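PDB 5NNL: inactive dihydroorotase-like domain from Chaetomium thermophilum, which is a catalytically inactive member of the dihydroorotase-like family, built on an amidohydrolase-type barrel of alternating strands and helices. Local coordinates for residues 156-161 and 200-205. Numbering follows the deposited sequence. Where two conformers were deposited one is given.
Sequences VTTKDD and PEDQEA
Lys159 and Asp202 meet where the first turn of helix 159-170 comes up against the side of helix 200-207, their CA atoms 4.8 Å apart. The chain reaches this turn from strand 151-153 through Thr157 and Thr158, a strand-to-helix connection of the barrel, and the carbonyl O of Thr157 rests 3.3 Å from CB of Asp202. Thr158 is the N-cap: with chi1 at 64° its hydroxyl folds back over the helix start, and OG1 accepts from Asp161 N at 3.0 Å. A second first-turn amide is served from across the contact. Lys159 N donates to OD1 of Asp202 at 2.9 Å in an almost straight bond (177°), reaching the oxygen from well above the carboxylate plane. The short aspartate suits this place, for its carboxylate lies alongside Thr158 without having to extend. A water donates to the same OD1 and accepts a long bond from Asp160 N. One turn further along helix 200-207, the small Ala205 lets the helices come close, its CB 3.6 Å from CB of Lys159. The long lysine packs its aliphatic part there and runs out extended, carrying its charge to exposed Glu201, where NZ and OE2 form a 3.1 Å salt bridge. Asp202 thus supplements the Thr158 cap, and its carboxylate, facing the N-terminal end of helix 159-170, would probably be favoured in its ionised form.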
# COMPACT_ATOMS: atom_id res chain seq x y z
N VAL A 156 -8.95 4.85 -0.28
CA VAL A 156 -10.26 5.44 -0.53
C VAL A 156 -11.31 4.33 -0.53
O VAL A 156 -11.10 3.25 -1.10
CB VAL A 156 -10.26 6.23 -1.85
CG1 VAL A 156 -11.62 6.88 -2.08
CG2 VAL A 156 -9.16 7.29 -1.84
N THR A 157 -12.44 4.60 0.12
CA THR A 157 -13.48 3.60 0.32
C THR A 157 -14.89 4.08 -0.01
O THR A 157 -15.75 3.22 -0.27
CB THR A 157 -13.47 3.11 1.78
OG1 THR A 157 -12.13 2.78 2.17
CG2 THR A 157 -14.34 1.88 1.94
N THR A 158 -15.16 5.38 -0.03
CA THR A 158 -16.53 5.87 -0.14
C THR A 158 -16.78 6.56 -1.48
O THR A 158 -15.88 7.12 -2.10
CB THR A 158 -16.86 6.85 0.99
OG1 THR A 158 -16.03 8.02 0.87
CG2 THR A 158 -16.64 6.20 2.35
N LYS A 159 -18.05 6.51 -1.89
CA LYS A 159 -18.51 7.29 -3.03
C LYS A 159 -18.22 8.77 -2.84
O LYS A 159 -17.73 9.45 -3.75
CB LYS A 159 -20.01 7.05 -3.22
CG LYS A 159 -20.66 7.86 -4.32
CD LYS A 159 -22.15 7.56 -4.38
CE LYS A 159 -22.78 8.06 -5.65
NZ LYS A 159 -24.26 7.86 -5.65
N ASP A 160 -18.55 9.30 -1.65
CA ASP A 160 -18.36 10.72 -1.38
C ASP A 160 -16.91 11.14 -1.60
O ASP A 160 -16.63 12.17 -2.22
CB ASP A 160 -18.79 11.04 0.05
CG ASP A 160 -20.29 10.92 0.26
OD1 ASP A 160 -21.05 11.03 -0.72
OD2 ASP A 160 -20.72 10.74 1.42
N ASP A 161 -15.96 10.35 -1.09
CA ASP A 161 -14.56 10.74 -1.18
C ASP A 161 -14.03 10.64 -2.61
O ASP A 161 -13.31 11.53 -3.07
CB ASP A 161 -13.70 9.90 -0.22
CG ASP A 161 -13.80 10.38 1.23
OD1 ASP A 161 -14.50 11.37 1.50
OD2 ASP A 161 -13.16 9.76 2.11
N PRO A 200 -22.09 -1.66 -0.39
CA PRO A 200 -22.26 -2.03 -1.81
C PRO A 200 -22.33 -0.83 -2.73
O PRO A 200 -21.78 -0.88 -3.84
CB PRO A 200 -23.58 -2.82 -1.79
CG PRO A 200 -23.63 -3.41 -0.43
CD PRO A 200 -23.02 -2.39 0.49
N GLU A 201 -22.97 0.27 -2.31
CA GLU A 201 -23.02 1.46 -3.14
C GLU A 201 -21.65 2.13 -3.23
O GLU A 201 -21.26 2.61 -4.31
CB GLU A 201 -24.04 2.46 -2.59
CG GLU A 201 -24.00 3.81 -3.31
CD GLU A 201 -25.26 4.63 -3.12
OE1 GLU A 201 -26.21 4.14 -2.48
OE2 GLU A 201 -25.30 5.78 -3.62
N ASP A 202 -20.91 2.18 -2.12
CA ASP A 202 -19.55 2.71 -2.17
C ASP A 202 -18.70 1.90 -3.14
O ASP A 202 -18.00 2.46 -3.99
CB ASP A 202 -18.93 2.71 -0.77
CG ASP A 202 -19.50 3.79 0.14
OD1 ASP A 202 -19.95 4.84 -0.38
OD2 ASP A 202 -19.47 3.60 1.37
N GLN A 203 -18.77 0.57 -3.03
CA GLN A 203 -17.93 -0.28 -3.87
C GLN A 203 -18.24 -0.09 -5.35
O GLN A 203 -17.34 -0.04 -6.19
CB GLN A 203 -18.12 -1.75 -3.47
CG GLN A 203 -17.09 -2.69 -4.07
CD GLN A 203 -17.44 -4.14 -3.83
OE1 GLN A 203 -18.22 -4.73 -4.57
NE2 GLN A 203 -16.89 -4.72 -2.78
N GLU A 204 -19.53 0.03 -5.68
CA GLU A 204 -19.91 0.27 -7.07
C GLU A 204 -19.37 1.61 -7.55
O GLU A 204 -18.92 1.74 -8.70
CB GLU A 204 -21.43 0.22 -7.21
CG GLU A 204 -21.94 0.32 -8.64
CD GLU A 204 -23.46 0.39 -8.71
OE1 GLU A 204 -24.13 -0.32 -7.93
OE2 GLU A 204 -23.98 1.16 -9.55
N ALA A 205 -19.42 2.64 -6.69
CA ALA A 205 -18.85 3.92 -7.06
C ALA A 205 -17.35 3.80 -7.33
O ALA A 205 -16.83 4.50 -8.21
CB ALA A 205 -19.11 4.94 -5.95
O HOH W 1 -20.35 7.58 0.45